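PDB 1Y8C: S-adenosylmethionine-dependent methyltransferase from Clostridium acetobutylicum, which probably transfers a methyl group from S-adenosylmethionine to an acceptor substrate. Local coordinates for residues Thr112-Phe125 with His198-Leu212. Numbering follows the deposited sequence.
Sequences TNYIIDSDDLKKYF and HEERAYKEEDIEKYL. With SO4 (sulfate ion), chain B.
Leu121 lays its CD2 methyl over one face of the Tyr203 ring, 3.6 Å from CD2 to the ring centroid. Leu121 CD2 also lies 3.6 Å from Tyr211 CD1 and stands close to Ile208 CD1. One turn further on, Leu212 CD2 sits squarely over the centre of the Phe125 ring, a CH-pi contact, while Tyr211 CB meets that ring at its edge. Lys122, its chain extended, runs its CE past the Tyr211 ring. On the opposite face of Tyr203 from Leu121 lies Arg201 CD, so the phenol is sandwiched, and Tyr203 OH donates at 2.6 Å, in the carbonyl plane, to Ile115 O, the carbonyl of the middle residue of an inverse gamma turn.

Arg201 folds its chain back so that NE and NH2 come side-on to a single acceptor, Ile116 O; Arg201 NE is the shorter arm at 2.8 Å, and both nitrogens come from the same face of the carbonyl. A water links NH2 to Ser118 OG. Asn113 bridges to the strand twice: its O accepts from Arg201 N, and its ND2 gives a nearly straight bond (171°) to Arg201 O, while OD1 takes Asn143 N. Beyond it, Glu200 CG covers one face of Tyr114, whose edge is turned toward the face of the His198 ring in an offset edge-to-face pair, planes at 82°; Glu200 OE1 is held by Asn143 ND2.

The axes of 118-125 and 205-212 are inclined at 49°. Segment 112-125 packs on strand 136-143, and Ile208 and Leu212 rest on its neighbour 237-244 in the same seven-stranded Rossmann-like sheet; Asn113 and Glu200 touch Leu148 of helix 145-152. Strand 191-201 borders the separate four-stranded antiparallel sheet, so the contact joins that sheet to the methyltransferase core.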
ATOM      1  N   THR A 112       5.262  -1.078   0.529  1.00 50.10           N
ATOM      2  CA  THR A 112       6.481  -1.399   1.245  1.00 50.17           C
ATOM      3  C   THR A 112       7.443  -2.227   0.377  1.00 51.72           C
ATOM      4  O   THR A 112       8.657  -2.096   0.507  1.00 53.52           O
ATOM      5  CB  THR A 112       6.147  -2.173   2.548  1.00 51.03           C
ATOM      6  OG1 THR A 112       5.388  -1.321   3.417  1.00 51.27           O
ATOM      7  CG2 THR A 112       7.412  -2.640   3.270  1.00 47.61           C
ATOM      8  N   ASN A 113       6.933  -3.070  -0.515  1.00 51.71           N
ATOM      9  CA  ASN A 113       7.848  -3.858  -1.339  1.00 51.94           C
ATOM     10  C   ASN A 113       8.647  -3.027  -2.336  1.00 53.55           C
ATOM     11  O   ASN A 113       9.647  -3.497  -2.852  1.00 53.53           O
ATOM     12  CB  ASN A 113       7.112  -4.961  -2.112  1.00 52.38           C
ATOM     13  CG  ASN A 113       6.454  -5.973  -1.208  1.00 52.07           C
ATOM     14  OD1 ASN A 113       5.336  -5.764  -0.744  1.00 54.33           O
ATOM     15  ND2 ASN A 113       7.148  -7.077  -0.940  1.00 51.94           N
ATOM     16  N   TYR A 114       8.205  -1.805  -2.619  1.00 55.01           N
ATOM     17  CA  TYR A 114       8.917  -0.958  -3.560  1.00 55.73           C
ATOM     18  C   TYR A 114      10.203  -0.401  -2.955  1.00 57.35           C
ATOM     19  O   TYR A 114      11.020   0.192  -3.648  1.00 59.63           O
ATOM     20  CB  TYR A 114       8.038   0.195  -4.043  1.00 56.19           C
ATOM     21  CG  TYR A 114       6.896  -0.213  -4.950  1.00 58.53           C
ATOM     22  CD1 TYR A 114       5.579  -0.071  -4.541  1.00 62.16           C
ATOM     23  CD2 TYR A 114       7.129  -0.713  -6.227  1.00 60.14           C
ATOM     24  CE1 TYR A 114       4.518  -0.410  -5.373  1.00 62.61           C
ATOM     25  CE2 TYR A 114       6.070  -1.057  -7.071  1.00 61.11           C
ATOM     26  CZ  TYR A 114       4.762  -0.898  -6.630  1.00 62.61           C
ATOM     27  OH  TYR A 114       3.689  -1.219  -7.435  1.00 65.39           O
ATOM     28  N   ILE A 115      10.382  -0.569  -1.657  1.00 58.64           N
ATOM     29  CA  ILE A 115      11.604  -0.108  -1.032  1.00 59.19           C
ATOM     30  C   ILE A 115      12.532  -1.307  -1.128  1.00 60.18           C
ATOM     31  O   ILE A 115      12.648  -2.098  -0.194  1.00 60.06           O
ATOM     32  CB  ILE A 115      11.376   0.249   0.430  1.00 60.47           C
ATOM     33  CG1 ILE A 115      10.272   1.306   0.526  1.00 59.58           C
ATOM     34  CG2 ILE A 115      12.686   0.747   1.045  1.00 58.98           C
ATOM     35  CD1 ILE A 115       9.758   1.543   1.935  1.00 60.41           C
ATOM     36  N   ILE A 116      13.189  -1.443  -2.274  1.00 61.90           N
ATOM     37  CA  ILE A 116      14.068  -2.581  -2.517  1.00 63.27           C
ATOM     38  C   ILE A 116      15.394  -2.614  -1.784  1.00 63.78           C
ATOM     39  O   ILE A 116      16.089  -3.621  -1.815  1.00 63.69           O
ATOM     40  CB  ILE A 116      14.321  -2.749  -4.027  1.00 63.52           C
ATOM     41  CG1 ILE A 116      15.071  -1.541  -4.585  1.00 62.16           C
ATOM     42  CG2 ILE A 116      12.985  -2.906  -4.741  1.00 62.18           C
ATOM     43  CD1 ILE A 116      15.385  -1.676  -6.073  1.00 62.39           C
ATOM     44  N   ASP A 117      15.737  -1.523  -1.118  1.00 64.90           N
ATOM     45  CA  ASP A 117      16.984  -1.457  -0.376  1.00 66.30           C
ATOM     46  C   ASP A 117      16.713  -1.641   1.119  1.00 66.16           C
ATOM     47  O   ASP A 117      15.983  -0.856   1.721  1.00 66.36           O
ATOM     48  CB  ASP A 117      17.637  -0.102  -0.613  1.00 69.58           C
ATOM     49  CG  ASP A 117      19.094  -0.100  -0.248  1.00 72.95           C
ATOM     50  OD1 ASP A 117      19.415  -0.545   0.874  1.00 74.12           O
ATOM     51  OD2 ASP A 117      19.917   0.346  -1.080  1.00 75.63           O
ATOM     52  N   SER A 118      17.300  -2.665   1.725  1.00 65.12           N
ATOM     53  CA  SER A 118      17.077  -2.912   3.148  1.00 65.25           C
ATOM     54  C   SER A 118      17.304  -1.680   4.025  1.00 65.03           C
ATOM     55  O   SER A 118      16.605  -1.482   5.018  1.00 63.53           O
ATOM     56  CB  SER A 118      17.982  -4.035   3.637  1.00 65.45           C
ATOM     57  OG  SER A 118      19.341  -3.697   3.424  1.00 67.13           O
ATOM     58  N   ASP A 119      18.284  -0.857   3.671  1.00 65.34           N
ATOM     59  CA  ASP A 119      18.565   0.329   4.463  1.00 65.47           C
ATOM     60  C   ASP A 119      17.456   1.352   4.400  1.00 64.70           C
ATOM     61  O   ASP A 119      17.074   1.923   5.424  1.00 63.90           O
ATOM     62  CB  ASP A 119      19.886   0.949   4.041  1.00 67.43           C
ATOM     63  CG  ASP A 119      21.057   0.262   4.694  1.00 72.36           C
ATOM     64  OD1 ASP A 119      20.979   0.059   5.929  1.00 73.35           O
ATOM     65  OD2 ASP A 119      22.044  -0.081   4.001  1.00 74.46           O
ATOM     66  N   ASP A 120      16.937   1.585   3.202  1.00 64.08           N
ATOM     67  CA  ASP A 120      15.854   2.533   3.037  1.00 64.14           C
ATOM     68  C   ASP A 120      14.599   2.021   3.738  1.00 63.05           C
ATOM     69  O   ASP A 120      13.734   2.805   4.122  1.00 63.27           O
ATOM     70  CB  ASP A 120      15.552   2.757   1.559  1.00 65.31           C
ATOM     71  CG  ASP A 120      16.562   3.648   0.890  1.00 68.89           C
ATOM     72  OD1 ASP A 120      16.954   4.658   1.508  1.00 72.01           O
ATOM     73  OD2 ASP A 120      16.960   3.352  -0.260  1.00 72.10           O
ATOM     74  N   LEU A 121      14.498   0.705   3.891  1.00 61.30           N
ATOM     75  CA  LEU A 121      13.345   0.111   4.548  1.00 60.41           C
ATOM     76  C   LEU A 121      13.454   0.358   6.046  1.00 60.47           C
ATOM     77  O   LEU A 121      12.446   0.556   6.731  1.00 61.03           O
ATOM     78  CB  LEU A 121      13.278  -1.392   4.260  1.00 59.70           C
ATOM     79  CG  LEU A 121      12.026  -2.131   4.744  1.00 58.01           C
ATOM     80  CD1 LEU A 121      10.782  -1.591   4.052  1.00 58.22           C
ATOM     81  CD2 LEU A 121      12.198  -3.592   4.462  1.00 59.27           C
ATOM     82  N   LYS A 122      14.684   0.346   6.552  1.00 59.90           N
ATOM     83  CA  LYS A 122      14.931   0.602   7.965  1.00 59.65           C
ATOM     84  C   LYS A 122      14.588   2.057   8.261  1.00 58.66           C
ATOM     85  O   LYS A 122      13.907   2.352   9.240  1.00 57.92           O
ATOM     86  CB  LYS A 122      16.396   0.321   8.315  1.00 60.59           C
ATOM     87  CG  LYS A 122      16.689  -1.155   8.568  1.00 64.49           C
ATOM     88  CD  LYS A 122      18.175  -1.434   8.786  1.00 67.06           C
ATOM     89  CE  LYS A 122      18.418  -2.933   8.971  1.00 71.07           C
ATOM     90  NZ  LYS A 122      19.861  -3.333   8.929  1.00 70.93           N
ATOM     91  N   LYS A 123      15.058   2.961   7.403  1.00 57.57           N
ATOM     92  CA  LYS A 123      14.788   4.380   7.566  1.00 58.43           C
ATOM     93  C   LYS A 123      13.280   4.588   7.588  1.00 59.19           C
ATOM     94  O   LYS A 123      12.745   5.354   8.396  1.00 60.98           O
ATOM     95  CB  LYS A 123      15.437   5.170   6.425  1.00 58.91           C
ATOM     96  CG  LYS A 123      16.958   5.145   6.484  1.00 61.46           C
ATOM     97  CD  LYS A 123      17.633   5.877   5.321  1.00 66.02           C
ATOM     98  CE  LYS A 123      17.421   7.398   5.353  1.00 68.82           C
ATOM     99  NZ  LYS A 123      16.063   7.848   4.926  1.00 68.92           N
ATOM    100  N   TYR A 124      12.606   3.874   6.699  1.00 56.91           N
ATOM    101  CA  TYR A 124      11.160   3.904   6.580  1.00 56.98           C
ATOM    102  C   TYR A 124      10.486   3.549   7.920  1.00 54.91           C
ATOM    103  O   TYR A 124       9.734   4.343   8.461  1.00 54.54           O
ATOM    104  CB  TYR A 124      10.757   2.921   5.479  1.00 56.70           C
ATOM    105  CG  TYR A 124       9.300   2.562   5.411  1.00 57.52           C
ATOM    106  CD1 TYR A 124       8.348   3.488   5.004  1.00 58.05           C
ATOM    107  CD2 TYR A 124       8.882   1.259   5.688  1.00 57.48           C
ATOM    108  CE1 TYR A 124       7.009   3.119   4.863  1.00 58.80           C
ATOM    109  CE2 TYR A 124       7.561   0.880   5.553  1.00 57.41           C
ATOM    110  CZ  TYR A 124       6.627   1.809   5.136  1.00 59.18           C
ATOM    111  OH  TYR A 124       5.322   1.409   4.967  1.00 61.21           O
ATOM    112  N   PHE A 125      10.764   2.365   8.456  1.00 54.35           N
ATOM    113  CA  PHE A 125      10.167   1.959   9.721  1.00 53.93           C
ATOM    114  C   PHE A 125      10.497   2.959  10.804  1.00 54.51           C
ATOM    115  O   PHE A 125       9.654   3.279  11.644  1.00 53.91           O
ATOM    116  CB  PHE A 125      10.654   0.566  10.142  1.00 55.06           C
ATOM    117  CG  PHE A 125      10.045  -0.561   9.342  1.00 56.47           C
ATOM    118  CD1 PHE A 125      10.761  -1.731   9.112  1.00 55.41           C
ATOM    119  CD2 PHE A 125       8.763  -0.445   8.803  1.00 55.01           C
ATOM    120  CE1 PHE A 125      10.218  -2.754   8.354  1.00 57.20           C
ATOM    121  CE2 PHE A 125       8.219  -1.464   8.046  1.00 55.41           C
ATOM    122  CZ  PHE A 125       8.941  -2.623   7.821  1.00 55.36           C
ATOM    123  N   HIS A 198       7.496  -1.666 -12.585  1.00 68.72           N
ATOM    124  CA  HIS A 198       7.765  -1.562 -11.159  1.00 68.90           C
ATOM    125  C   HIS A 198       8.728  -2.658 -10.708  1.00 67.27           C
ATOM    126  O   HIS A 198       8.882  -3.682 -11.371  1.00 65.52           O
ATOM    127  CB  HIS A 198       6.451  -1.654 -10.372  1.00 70.11           C
ATOM    128  CG  HIS A 198       5.419  -0.658 -10.802  1.00 74.48           C
ATOM    129  ND1 HIS A 198       4.091  -0.990 -10.978  1.00 76.70           N
ATOM    130  CD2 HIS A 198       5.519   0.660 -11.097  1.00 76.19           C
ATOM    131  CE1 HIS A 198       3.420   0.080 -11.364  1.00 77.64           C
ATOM    132  NE2 HIS A 198       4.261   1.095 -11.444  1.00 78.27           N
ATOM    133  N   GLU A 199       9.365  -2.429  -9.566  1.00 65.46           N
ATOM    134  CA  GLU A 199      10.312  -3.374  -9.010  1.00 63.24           C
ATOM    135  C   GLU A 199       9.969  -3.565  -7.540  1.00 61.93           C
ATOM    136  O   GLU A 199       9.863  -2.589  -6.798  1.00 62.36           O
ATOM    137  CB  GLU A 199      11.704  -2.796  -9.160  1.00 64.60           C
ATOM    138  CG  GLU A 199      12.826  -3.789  -9.183  1.00 67.87           C
ATOM    139  CD  GLU A 199      14.070  -3.178  -9.811  1.00 69.81           C
ATOM    140  OE1 GLU A 199      14.548  -2.143  -9.289  1.00 69.60           O
ATOM    141  OE2 GLU A 199      14.562  -3.727 -10.823  1.00 69.94           O
ATOM    142  N   GLU A 200       9.768  -4.815  -7.128  1.00 59.93           N
ATOM    143  CA  GLU A 200       9.437  -5.122  -5.732  1.00 60.64           C
ATOM    144  C   GLU A 200      10.424  -6.152  -5.163  1.00 59.81           C
ATOM    145  O   GLU A 200      10.837  -7.081  -5.859  1.00 60.62           O
ATOM    146  CB  GLU A 200       7.994  -5.665  -5.615  1.00 59.43           C
ATOM    147  CG  GLU A 200       6.900  -4.581  -5.573  1.00 61.60           C
ATOM    148  CD  GLU A 200       5.497  -5.120  -5.227  1.00 63.77           C
ATOM    149  OE1 GLU A 200       5.389  -6.121  -4.474  1.00 62.72           O
ATOM    150  OE2 GLU A 200       4.497  -4.515  -5.685  1.00 62.54           O
ATOM    151  N   ARG A 201      10.822  -5.978  -3.908  1.00 59.27           N
ATOM    152  CA  ARG A 201      11.739  -6.929  -3.308  1.00 56.62           C
ATOM    153  C   ARG A 201      10.958  -7.949  -2.513  1.00 55.75           C
ATOM    154  O   ARG A 201       9.963  -7.621  -1.863  1.00 54.14           O
ATOM    155  CB  ARG A 201      12.751  -6.255  -2.380  1.00 59.18           C
ATOM    156  CG  ARG A 201      14.033  -7.066  -2.305  1.00 63.69           C
ATOM    157  CD  ARG A 201      14.620  -7.179  -0.919  1.00 65.49           C
ATOM    158  NE  ARG A 201      15.686  -6.205  -0.693  1.00 69.18           N
ATOM    159  CZ  ARG A 201      16.749  -6.431   0.081  1.00 71.07           C
ATOM    160  NH1 ARG A 201      16.887  -7.600   0.697  1.00 70.32           N
ATOM    161  NH2 ARG A 201      17.675  -5.489   0.251  1.00 71.90           N
ATOM    162  N   ALA A 202      11.410  -9.193  -2.561  1.00 54.19           N
ATOM    163  CA  ALA A 202      10.734 -10.244  -1.832  1.00 53.22           C
ATOM    164  C   ALA A 202      11.366 -10.387  -0.458  1.00 53.98           C
ATOM    165  O   ALA A 202      12.393 -11.043  -0.301  1.00 53.84           O
ATOM    166  CB  ALA A 202      10.819 -11.546  -2.603  1.00 53.32           C
ATOM    167  N   TYR A 203      10.739  -9.765   0.535  1.00 55.67           N
ATOM    168  CA  TYR A 203      11.222  -9.810   1.908  1.00 57.13           C
ATOM    169  C   TYR A 203      10.638 -10.987   2.682  1.00 58.89           C
ATOM    170  O   TYR A 203       9.450 -11.294   2.560  1.00 60.20           O
ATOM    171  CB  TYR A 203      10.858  -8.515   2.640  1.00 54.27           C
ATOM    172  CG  TYR A 203      11.665  -7.308   2.236  1.00 55.92           C
ATOM    173  CD1 TYR A 203      11.056  -6.207   1.626  1.00 54.95           C
ATOM    174  CD2 TYR A 203      13.035  -7.243   2.498  1.00 53.95           C
ATOM    175  CE1 TYR A 203      11.794  -5.077   1.291  1.00 54.42           C
ATOM    176  CE2 TYR A 203      13.778  -6.115   2.172  1.00 53.22           C
ATOM    177  CZ  TYR A 203      13.155  -5.038   1.570  1.00 55.84           C
ATOM    178  OH  TYR A 203      13.894  -3.921   1.247  1.00 56.91           O
ATOM    179  N   LYS A 204      11.473 -11.639   3.483  1.00 60.56           N
ATOM    180  CA  LYS A 204      11.017 -12.763   4.292  1.00 63.11           C
ATOM    181  C   LYS A 204      10.488 -12.223   5.610  1.00 62.58           C
ATOM    182  O   LYS A 204      11.024 -11.258   6.145  1.00 62.94           O
ATOM    183  CB  LYS A 204      12.166 -13.741   4.545  1.00 64.50           C
ATOM    184  CG  LYS A 204      12.651 -14.433   3.287  1.00 69.20           C
ATOM    185  CD  LYS A 204      13.639 -15.537   3.603  1.00 73.18           C
ATOM    186  CE  LYS A 204      13.976 -16.352   2.365  1.00 74.61           C
ATOM    187  NZ  LYS A 204      14.915 -17.463   2.697  1.00 77.23           N
ATOM    188  N   GLU A 205       9.433 -12.841   6.129  1.00 62.98           N
ATOM    189  CA  GLU A 205       8.841 -12.401   7.386  1.00 64.57           C
ATOM    190  C   GLU A 205       9.882 -12.253   8.485  1.00 66.24           C
ATOM    191  O   GLU A 205       9.771 -11.394   9.362  1.00 65.19           O
ATOM    192  CB  GLU A 205       7.777 -13.388   7.821  1.00 63.25           C
ATOM    193  CG  GLU A 205       6.679 -13.509   6.827  1.00 65.31           C
ATOM    194  CD  GLU A 205       5.743 -14.643   7.147  1.00 68.71           C
ATOM    195  OE1 GLU A 205       4.970 -14.519   8.127  1.00 69.50           O
ATOM    196  OE2 GLU A 205       5.792 -15.662   6.420  1.00 67.50           O
ATOM    197  N   GLU A 206      10.894 -13.104   8.426  1.00 69.00           N
ATOM    198  CA  GLU A 206      11.974 -13.081   9.394  1.00 71.84           C
ATOM    199  C   GLU A 206      12.727 -11.759   9.267  1.00 71.25           C
ATOM    200  O   GLU A 206      13.071 -11.132  10.268  1.00 72.52           O
ATOM    201  CB  GLU A 206      12.909 -14.253   9.124  1.00 75.39           C
ATOM    202  CG  GLU A 206      13.959 -14.485  10.180  1.00 80.46           C
ATOM    203  CD  GLU A 206      14.961 -15.554   9.766  1.00 85.48           C
ATOM    204  OE1 GLU A 206      15.825 -15.909  10.602  1.00 88.58           O
ATOM    205  OE2 GLU A 206      14.890 -16.037   8.606  1.00 86.07           O
ATOM    206  N   ASP A 207      12.969 -11.340   8.029  1.00 69.91           N
ATOM    207  CA  ASP A 207      13.671 -10.086   7.753  1.00 69.08           C
ATOM    208  C   ASP A 207      12.833  -8.876   8.137  1.00 67.56           C
ATOM    209  O   ASP A 207      13.352  -7.886   8.646  1.00 65.94           O
ATOM    210  CB  ASP A 207      14.005  -9.984   6.268  1.00 70.16           C
ATOM    211  CG  ASP A 207      14.969 -11.054   5.810  1.00 71.69           C
ATOM    212  OD1 ASP A 207      14.969 -11.350   4.588  1.00 73.54           O
ATOM    213  OD2 ASP A 207      15.722 -11.586   6.665  1.00 67.32           O
ATOM    214  N   ILE A 208      11.538  -8.949   7.864  1.00 66.11           N
ATOM    215  CA  ILE A 208      10.658  -7.848   8.189  1.00 65.99           C
ATOM    216  C   ILE A 208      10.597  -7.683   9.699  1.00 67.81           C
ATOM    217  O   ILE A 208      10.719  -6.576  10.224  1.00 66.64           O
ATOM    218  CB  ILE A 208       9.241  -8.095   7.653  1.00 64.04           C
ATOM    219  CG1 ILE A 208       9.245  -8.031   6.125  1.00 62.38           C
ATOM    220  CG2 ILE A 208       8.277  -7.072   8.250  1.00 62.29           C
ATOM    221  CD1 ILE A 208       9.533  -6.650   5.556  1.00 58.78           C
ATOM    222  N   GLU A 209      10.398  -8.796  10.394  1.00 69.43           N
ATOM    223  CA  GLU A 209      10.315  -8.782  11.840  1.00 70.10           C
ATOM    224  C   GLU A 209      11.567  -8.153  12.436  1.00 70.44           C
ATOM    225  O   GLU A 209      11.479  -7.345  13.363  1.00 70.32           O
ATOM    226  CB  GLU A 209      10.108 -10.208  12.355  1.00 71.79           C
ATOM    227  CG  GLU A 209       8.633 -10.527  12.645  1.00 77.01           C
ATOM    228  CD  GLU A 209       8.040 -11.654  11.793  1.00 77.60           C
ATOM    229  OE1 GLU A 209       8.447 -12.824  11.976  1.00 77.65           O
ATOM    230  OE2 GLU A 209       7.160 -11.364  10.950  1.00 76.37           O
ATOM    231  N   LYS A 210      12.731  -8.503  11.890  1.00 70.26           N
ATOM    232  CA  LYS A 210      13.992  -7.948  12.378  1.00 70.43           C
ATOM    233  C   LYS A 210      14.044  -6.435  12.112  1.00 68.78           C
ATOM    234  O   LYS A 210      14.300  -5.653  13.022  1.00 67.76           O
ATOM    235  CB  LYS A 210      15.181  -8.648  11.706  1.00 72.24           C
ATOM    236  CG  LYS A 210      16.529  -8.325  12.354  1.00 76.57           C
ATOM    237  CD  LYS A 210      17.701  -9.112  11.747  1.00 79.32           C
ATOM    238  CE  LYS A 210      18.146  -8.564  10.391  1.00 82.03           C
ATOM    239  NZ  LYS A 210      18.770  -7.200  10.474  1.00 84.35           N
ATOM    240  N   TYR A 211      13.784  -6.036  10.869  1.00 67.78           N
ATOM    241  CA  TYR A 211      13.794  -4.627  10.493  1.00 67.43           C
ATOM    242  C   TYR A 211      12.779  -3.817  11.289  1.00 67.19           C
ATOM    243  O   TYR A 211      12.986  -2.634  11.544  1.00 65.38           O
ATOM    244  CB  TYR A 211      13.513  -4.479   8.998  1.00 69.53           C
ATOM    245  CG  TYR A 211      14.543  -5.147   8.110  1.00 73.33           C
ATOM    246  CD1 TYR A 211      14.262  -5.427   6.769  1.00 73.32           C
ATOM    247  CD2 TYR A 211      15.805  -5.487   8.605  1.00 74.85           C
ATOM    248  CE1 TYR A 211      15.215  -6.031   5.947  1.00 76.19           C
ATOM    249  CE2 TYR A 211      16.763  -6.088   7.791  1.00 76.71           C
ATOM    250  CZ  TYR A 211      16.465  -6.356   6.462  1.00 76.79           C
ATOM    251  OH  TYR A 211      17.430  -6.920   5.651  1.00 77.07           O
ATOM    252  N   LEU A 212      11.676  -4.445  11.675  1.00 67.84           N
ATOM    253  CA  LEU A 212      10.670  -3.748  12.459  1.00 68.58           C
ATOM    254  C   LEU A 212      11.255  -3.408  13.815  1.00 71.07           C
ATOM    255  O   LEU A 212      11.224  -2.255  14.234  1.00 71.14           O
ATOM    256  CB  LEU A 212       9.430  -4.616  12.654  1.00 67.69           C
ATOM    257  CG  LEU A 212       8.365  -4.565  11.564  1.00 66.47           C
ATOM    258  CD1 LEU A 212       7.234  -5.498  11.936  1.00 66.39           C
ATOM    259  CD2 LEU A 212       7.853  -3.146  11.404  1.00 65.45           C
TER
HETATM  260  S   SO4 B 301      10.235 -16.862   6.317  1.00115.86           S
HETATM  261  O1  SO4 B 301       8.849 -17.204   6.707  1.00114.31           O
HETATM  262  O2  SO4 B 301      10.807 -15.930   7.310  1.00114.54           O
HETATM  263  O3  SO4 B 301      11.053 -18.096   6.273  1.00115.39           O
HETATM  264  O4  SO4 B 301      10.232 -16.228   4.982  1.00113.97           O
HETATM  265  O   HOH W   1      19.990  -6.641   2.281  1.00 53.93           O